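Local coordinates for protein hydrogen peroxide-inducible genes activator (Corynebacterium glutamicum, PDB 6G1D) that senses hydrogen peroxide and, as a LysR-family transcription factor, probably switches on genes that answer peroxide stress, at residues E172-V177 against A278-G283; V253-I258 against E309-A314; T269-S274 against T320-V325. The protein carries 1 engineered substitution. All blocks are in the same frame, centred on the assembly; numbering follows the deposited sequence.

The three contacts share one mixed sheet and its flank. Interaction 1 pairs strands 164-179 and 267-287; interaction 2, its centre about 10 Å away, sets the turn after the next strand, 251-254, against helix 293-316; interaction 3, centred about 11 Å from interaction 1 and about 13 Å from interaction 2, lays the C-terminal tail beside residues 271-274, at the break in strand 267-287. Glu172 OE2 joins the first two through Ser256 OG at 2.6 Å, and Asp173 OD2 joins the first and third through Asn324 ND2 at 2.8 Å. A bound sulfate, probably from the crystallisation liquor, lies about 4 Å from the Arg280 side chain and may mark a pocket.

Interaction 1: E172-V177 against A278-G283; sequences EDFIVV and ANRRIG
Glu172 OE1 is gripped by two nitrogens of Arg280, NH2 at 2.9 Å and NE at 3.0 Å, in a side-on salt bridge that ends on this single oxygen. Both donors reach it from the same face, above the carboxylate plane, whereas the oxygen lies in the guanidinium plane; the two groups are turned 51° against each other. Arg280 gets there by placing CG between its backbone N and carbonyl carbon (chi1 62°) and then running extended to NE, alongside Glu172. In the backbone the same residues form an antiparallel hydrogen-bonded pair: Glu172 N donates to Arg280 O at 2.8 Å, and Arg280 N returns a bond to Glu172 O at 2.9 Å. A third ladder bond, Phe174 N to Ala278 O at 2.9 Å, follows beyond the non-hydrogen-bonded pair Asp173-Asn279.

The Phe174 ring leans across the partner strand, with Asn279 CA over one face, offset toward the rim, and CE2 at 3.5 Å from Asn279 O. On the sheet face opposite Glu172 and Arg280, one water donates to Asp173 OD1 at 2.7 Å and accepts from Ala278 N; a second donates to the same OD1 at 2.6 Å and accepts from Asn279 ND2, while Asn324 ND2 bonds Asp173 OD2. The two short strand segments run antiparallel, 148° between their N-to-C directions, consistent with the two hinge strands that join the subdomains of a LysR effector domain.

Ser256 OG bonds Glu172 OE2 and Thr109 OG1 bonds Arg280 NH1, while Leu209 and Gln212 of helix 208-219 pack on Phe174. The arginine probably balances the buried carboxylate charge, the serine satisfies its second oxygen, and the bonds from NE, NH2 and NH1 fix the rotation of the guanidinium.

Interaction 2: V253-I258 against E309-A314; sequences VPISAI and EAVALA
Ala314 and Ile255 bury the most surface here, and they meet through backbone as well as side chain: the Ala314 methyl CB rests on Ile255 O at 3.6 Å. That carbonyl is already used, because it accepts from Ile258 N at 3.0 Å in the 3-10 turn that follows strand 251-254, so the methyl covers an acceptor that has its donor. The same methyl also touches Ile258 CB at 4.2 Å, so that it sits over the turn, in contact with both isoleucines.

Ile255 makes its own side-chain contact further along. With chi1 at 59° its CG1 is flanked by both main-chain neighbours of CA, and CD1 is carried out to Val311 CG2 at 3.8 Å; the two side chains meet at an oblique angle, one methyl against one methyl. Ser256, third in buried surface, uses carbon rather than oxygen, its CB lying 4.1 Å from Ala310 CB. Its hydroxyl is engaged elsewhere, with Glu172 OE2 on the neighbouring strand, and Tyr113 of helix 111-125 packs against the same side chain.

Ala310, Val311 and Ala314 follow the i, i+1, i+4 spacing of one helix face, and the short alanines on it let the main chains come close, as the 5.5 Å between Ser256 CA and Ala310 CA attests. The contact thus lays the C-terminal part of helix 293-316 on the turn that leaves strand 251-254, an outermost strand of the sheet within this chain.

One water completes the join, donating to Ser256 O at 3.0 Å and to Ala310 O at 2.6 Å. Two carbonyls that cannot bond each other are thereby linked through both protons of a single molecule, so the direct contact is largely apolar packing of small aliphatic groups, and the polar link runs through solvent.

Interaction 3: T269-S274 against T320-V325; sequences TANFNS and TLKQNV
With CG beside its own backbone N (chi1 -75°), Asn271 turns its amide onto the backbone of Thr320-Lys322, while Lys322, bent at chi2 (68°) and again at chi4, curls its chain back over Phe272 and Asn273. ND2 of Asn271 gives a weak bond to Thr320 O at 3.0 Å and has a further partner in Gln188 OE1. Its OD1 works through a water, which donates to OD1 at 2.6 Å and accepts from Lys322 N at 2.9 Å. A second water is shared in the same way by Phe272 O and Gln323 N.

These links fasten the tail that follows helix 293-316 alongside the loop that interrupts strand 267-287 in the LysR effector domain, the two segments heading the same way, 24° apart end to end. Lys322 lies against this backbone: CD is 3.2 Å from Phe272 O, and NZ makes a weak bond to Asn273 O at 3.3 Å. The ammonium is held more firmly by its own segment, donating to Asn324 OD1 at 2.8 Å from above the carbonyl plane and to Gln323 O at 3.0 Å, with Val276 O as another acceptor. Farther along, Ser274 CA points its hydrogen at Gln323 O, 3.5 Å away.

Interaction 1: E172-V177 against A278-G283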
# COMPACT_ATOMS: atom_id res chain seq x y z
N GLU B 172 7.02 -16.98 27.57
CA GLU B 172 7.51 -15.66 27.97
C GLU B 172 6.39 -14.94 28.68
O GLU B 172 5.32 -14.72 28.09
CB GLU B 172 7.92 -14.86 26.75
CG GLU B 172 8.35 -13.44 27.06
CD GLU B 172 8.97 -12.74 25.87
OE1 GLU B 172 8.68 -13.14 24.71
OE2 GLU B 172 9.75 -11.76 26.12
N ASP B 173 6.65 -14.53 29.92
CA ASP B 173 5.64 -13.83 30.70
C ASP B 173 5.39 -12.43 30.15
O ASP B 173 6.27 -11.85 29.54
CB ASP B 173 6.06 -13.74 32.18
CG ASP B 173 5.93 -15.08 32.90
OD1 ASP B 173 4.94 -15.85 32.66
OD2 ASP B 173 6.80 -15.36 33.75
N PHE B 174 4.18 -11.93 30.35
CA PHE B 174 3.91 -10.50 30.21
C PHE B 174 4.14 -9.77 31.55
O PHE B 174 4.24 -10.38 32.60
CB PHE B 174 2.48 -10.24 29.78
CG PHE B 174 2.09 -10.93 28.50
CD1 PHE B 174 2.87 -10.78 27.37
CD2 PHE B 174 0.95 -11.70 28.43
CE1 PHE B 174 2.53 -11.41 26.19
CE2 PHE B 174 0.59 -12.33 27.26
CZ PHE B 174 1.38 -12.18 26.14
N ILE B 175 4.24 -8.46 31.44
CA ILE B 175 4.28 -7.55 32.56
C ILE B 175 3.37 -6.37 32.20
O ILE B 175 3.26 -6.01 31.04
CB ILE B 175 5.71 -7.07 32.84
CG1 ILE B 175 5.78 -6.30 34.18
CG2 ILE B 175 6.27 -6.21 31.69
CD1 ILE B 175 7.19 -6.23 34.76
N VAL B 176 2.72 -5.81 33.20
CA VAL B 176 1.85 -4.64 33.05
C VAL B 176 2.69 -3.38 33.16
O VAL B 176 3.50 -3.25 34.06
CB VAL B 176 0.75 -4.63 34.12
CG1 VAL B 176 -0.18 -3.43 33.93
CG2 VAL B 176 -0.05 -5.93 34.11
N VAL B 177 2.49 -2.46 32.25
CA VAL B 177 3.24 -1.22 32.22
C VAL B 177 2.25 -0.06 32.30
O VAL B 177 1.29 0.01 31.54
CB VAL B 177 4.07 -1.08 30.91
CG1 VAL B 177 4.89 0.21 30.92
CG2 VAL B 177 4.98 -2.30 30.77
N ALA B 278 -0.19 -15.49 32.53
CA ALA B 278 -0.23 -14.41 31.56
C ALA B 278 1.08 -14.41 30.81
O ALA B 278 2.07 -13.76 31.22
CB ALA B 278 -0.47 -13.07 32.30
N ASN B 279 1.11 -15.18 29.73
CA ASN B 279 2.34 -15.39 28.97
C ASN B 279 2.04 -15.69 27.49
O ASN B 279 0.88 -15.79 27.11
CB ASN B 279 3.18 -16.51 29.67
CG ASN B 279 2.52 -17.87 29.62
OD1 ASN B 279 1.58 -18.10 28.88
ND2 ASN B 279 3.02 -18.78 30.42
N ARG B 280 3.07 -15.81 26.66
CA ARG B 280 2.91 -16.30 25.28
C ARG B 280 3.90 -17.42 25.07
O ARG B 280 4.98 -17.43 25.69
CB ARG B 280 3.15 -15.20 24.28
CG ARG B 280 4.55 -14.61 24.31
CD ARG B 280 4.69 -13.53 23.31
NE ARG B 280 6.01 -12.94 23.33
CZ ARG B 280 6.38 -11.94 22.54
NH1 ARG B 280 5.52 -11.42 21.66
NH2 ARG B 280 7.61 -11.47 22.61
N ARG B 281 3.53 -18.39 24.23
CA ARG B 281 4.43 -19.48 23.87
C ARG B 281 5.10 -19.14 22.56
O ARG B 281 4.42 -18.97 21.54
CB ARG B 281 3.69 -20.82 23.79
CG ARG B 281 4.59 -21.98 23.37
CD ARG B 281 4.09 -23.29 23.91
NE ARG B 281 4.49 -23.51 25.30
CZ ARG B 281 3.97 -24.45 26.10
NH1 ARG B 281 2.94 -25.19 25.73
NH2 ARG B 281 4.44 -24.56 27.34
N ILE B 282 6.42 -19.02 22.59
CA ILE B 282 7.22 -18.72 21.42
C ILE B 282 7.82 -20.03 20.90
O ILE B 282 8.17 -20.94 21.68
CB ILE B 282 8.35 -17.73 21.77
CG1 ILE B 282 7.76 -16.40 22.18
CG2 ILE B 282 9.27 -17.50 20.58
CD1 ILE B 282 6.94 -15.68 21.10
N GLY B 283 7.88 -20.11 19.59
CA GLY B 283 8.32 -21.31 18.89
C GLY B 283 9.03 -20.99 17.59
O GLY B 283 8.93 -19.86 17.05
O HOH W 1 2.43 -16.23 33.63
O HOH W 2 5.11 -18.38 32.25
O HOH W 3 2.76 -12.40 33.61

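Interaction 2: V253-I258 against E309-A314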
# COMPACT_ATOMS: atom_id res chain seq x y z
N VAL B 253 3.49 -5.80 28.05
CA VAL B 253 4.58 -6.12 27.15
C VAL B 253 5.23 -7.44 27.57
O VAL B 253 5.15 -7.87 28.73
CB VAL B 253 5.63 -5.01 27.04
CG1 VAL B 253 4.97 -3.71 26.59
CG2 VAL B 253 6.42 -4.83 28.34
N PRO B 254 5.88 -8.12 26.62
CA PRO B 254 6.66 -9.31 26.99
C PRO B 254 7.85 -8.92 27.83
O PRO B 254 8.42 -7.86 27.60
CB PRO B 254 7.13 -9.86 25.64
CG PRO B 254 6.36 -9.11 24.61
CD PRO B 254 5.99 -7.81 25.18
N ILE B 255 8.24 -9.76 28.78
CA ILE B 255 9.34 -9.41 29.67
C ILE B 255 10.69 -9.13 28.99
O ILE B 255 11.46 -8.31 29.48
CB ILE B 255 9.53 -10.38 30.83
CG1 ILE B 255 9.81 -11.82 30.36
CG2 ILE B 255 8.34 -10.30 31.80
CD1 ILE B 255 10.39 -12.64 31.50
N SER B 256 10.95 -9.75 27.85
CA SER B 256 12.19 -9.46 27.09
C SER B 256 12.24 -8.02 26.64
O SER B 256 13.32 -7.51 26.42
CB SER B 256 12.38 -10.39 25.89
OG SER B 256 11.37 -10.19 24.91
N ALA B 257 11.09 -7.35 26.48
CA ALA B 257 11.08 -5.94 26.13
C ALA B 257 11.54 -4.97 27.26
O ALA B 257 11.87 -3.80 26.98
CB ALA B 257 9.71 -5.51 25.64
N ILE B 258 11.53 -5.43 28.50
CA ILE B 258 11.74 -4.53 29.65
C ILE B 258 12.94 -3.60 29.52
O ILE B 258 12.78 -2.39 29.62
CB ILE B 258 11.70 -5.33 30.97
CG1 ILE B 258 10.25 -5.73 31.28
CG2 ILE B 258 12.25 -4.53 32.15
CD1 ILE B 258 10.12 -6.81 32.32
N GLU B 309 19.25 -15.13 28.40
CA GLU B 309 20.05 -13.93 28.53
C GLU B 309 19.21 -12.64 28.49
O GLU B 309 19.50 -11.70 29.20
CB GLU B 309 21.12 -13.92 27.44
CG GLU B 309 22.18 -14.99 27.69
CD GLU B 309 23.19 -15.14 26.56
OE1 GLU B 309 23.39 -14.19 25.73
OE2 GLU B 309 23.85 -16.20 26.53
N ALA B 310 18.21 -12.59 27.65
CA ALA B 310 17.27 -11.45 27.61
C ALA B 310 16.49 -11.31 28.92
O ALA B 310 16.20 -10.20 29.35
CB ALA B 310 16.29 -11.60 26.44
N VAL B 311 16.13 -12.44 29.51
CA VAL B 311 15.44 -12.47 30.78
C VAL B 311 16.40 -12.00 31.89
O VAL B 311 15.99 -11.24 32.77
CB VAL B 311 14.84 -13.85 31.08
CG1 VAL B 311 14.41 -14.00 32.54
CG2 VAL B 311 13.65 -14.14 30.15
N ALA B 312 17.68 -12.41 31.83
CA ALA B 312 18.64 -11.94 32.80
C ALA B 312 18.85 -10.43 32.64
O ALA B 312 18.97 -9.75 33.64
CB ALA B 312 19.96 -12.68 32.67
N LEU B 313 18.86 -9.91 31.39
CA LEU B 313 18.97 -8.48 31.19
C LEU B 313 17.76 -7.76 31.83
O LEU B 313 17.92 -6.74 32.49
CB LEU B 313 19.08 -8.11 29.73
CG LEU B 313 19.45 -6.65 29.40
CD1 LEU B 313 20.88 -6.35 29.86
CD2 LEU B 313 19.34 -6.38 27.89
N ALA B 314 16.57 -8.32 31.66
CA ALA B 314 15.38 -7.79 32.32
C ALA B 314 15.50 -7.77 33.85
O ALA B 314 15.19 -6.76 34.48
CB ALA B 314 14.13 -8.57 31.91
O HOH W 4 15.91 -8.36 27.56

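Interaction 3: T269-S274 against T320-V325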
# COMPACT_ATOMS: atom_id res chain seq x y z
N THR B 269 5.78 -0.51 36.50
CA THR B 269 5.33 -1.84 36.13
C THR B 269 4.58 -2.50 37.26
O THR B 269 4.71 -2.11 38.41
CB THR B 269 6.53 -2.77 35.77
OG1 THR B 269 7.44 -2.82 36.87
CG2 THR B 269 7.24 -2.28 34.50
N ALA B 270 3.85 -3.54 36.92
CA ALA B 270 3.10 -4.35 37.86
C ALA B 270 2.97 -5.76 37.34
O ALA B 270 3.08 -5.99 36.13
CB ALA B 270 1.72 -3.78 38.03
N ASN B 271 2.68 -6.71 38.23
CA ASN B 271 2.45 -8.08 37.81
C ASN B 271 1.21 -8.68 38.43
O ASN B 271 0.79 -8.29 39.51
CB ASN B 271 3.65 -8.96 38.17
CG ASN B 271 4.83 -8.73 37.25
OD1 ASN B 271 4.77 -9.09 36.07
ND2 ASN B 271 5.89 -8.11 37.77
N PHE B 272 0.69 -9.69 37.74
CA PHE B 272 -0.35 -10.53 38.28
C PHE B 272 0.25 -11.45 39.31
O PHE B 272 1.46 -11.71 39.28
CB PHE B 272 -1.02 -11.32 37.17
CG PHE B 272 -1.65 -10.47 36.11
CD1 PHE B 272 -2.83 -9.79 36.38
CD2 PHE B 272 -1.08 -10.37 34.87
CE1 PHE B 272 -3.40 -8.98 35.42
CE2 PHE B 272 -1.63 -9.56 33.90
CZ PHE B 272 -2.79 -8.86 34.17
N ASN B 273 -0.60 -11.95 40.21
CA ASN B 273 -0.17 -12.87 41.27
C ASN B 273 0.28 -14.23 40.70
O ASN B 273 0.03 -14.53 39.53
CB ASN B 273 -1.22 -13.01 42.39
CG ASN B 273 -2.50 -13.68 41.97
OD1 ASN B 273 -2.54 -14.85 41.62
ND2 ASN B 273 -3.58 -12.95 42.07
N SER B 274 0.94 -15.00 41.55
CA SER B 274 1.53 -16.29 41.21
C SER B 274 0.59 -17.29 40.55
O SER B 274 1.03 -18.03 39.68
CB SER B 274 2.15 -16.94 42.47
OG SER B 274 3.18 -16.15 43.00
N THR B 320 10.79 -5.89 39.00
CA THR B 320 10.42 -7.19 39.54
C THR B 320 9.64 -7.90 38.46
O THR B 320 8.80 -7.28 37.83
CB THR B 320 9.57 -7.03 40.81
OG1 THR B 320 10.32 -6.27 41.76
CG2 THR B 320 9.20 -8.39 41.45
N LEU B 321 9.96 -9.18 38.23
CA LEU B 321 9.33 -9.99 37.22
C LEU B 321 8.23 -10.87 37.78
O LEU B 321 8.20 -11.15 38.96
CB LEU B 321 10.38 -10.85 36.52
CG LEU B 321 11.53 -10.04 35.88
CD1 LEU B 321 12.50 -11.00 35.21
CD2 LEU B 321 11.05 -8.94 34.94
N LYS B 322 7.32 -11.30 36.92
CA LYS B 322 6.27 -12.23 37.30
C LYS B 322 6.85 -13.46 37.98
O LYS B 322 7.84 -14.01 37.52
CB LYS B 322 5.49 -12.63 36.04
CG LYS B 322 4.41 -13.69 36.20
CD LYS B 322 3.23 -13.18 37.02
CE LYS B 322 1.97 -13.99 36.72
NZ LYS B 322 2.15 -15.39 37.13
N GLN B 323 6.21 -13.88 39.05
CA GLN B 323 6.51 -15.13 39.74
C GLN B 323 5.45 -16.13 39.32
O GLN B 323 4.28 -15.76 39.15
CB GLN B 323 6.42 -14.93 41.27
CG GLN B 323 7.36 -13.88 41.82
CD GLN B 323 8.82 -14.12 41.42
OE1 GLN B 323 9.47 -13.25 40.84
NE2 GLN B 323 9.33 -15.32 41.73
N ASN B 324 5.86 -17.38 39.12
CA ASN B 324 4.94 -18.45 38.71
C ASN B 324 5.05 -19.60 39.73
O ASN B 324 6.16 -20.00 40.08
CB ASN B 324 5.26 -18.88 37.27
CG ASN B 324 5.08 -17.74 36.25
OD1 ASN B 324 3.97 -17.27 36.04
ND2 ASN B 324 6.17 -17.31 35.62
N VAL B 325 3.92 -20.03 40.29
CA VAL B 325 3.85 -21.08 41.35
C VAL B 325 4.81 -20.82 42.53
O VAL B 325 4.48 -20.13 43.49
CB VAL B 325 4.12 -22.52 40.80
CG1 VAL B 325 3.51 -23.57 41.73
CG2 VAL B 325 3.59 -22.69 39.38
O HOH W 5 7.14 -4.97 38.45
O HOH W 6 6.76 -9.77 34.53
O HOH W 7 4.15 -12.14 40.49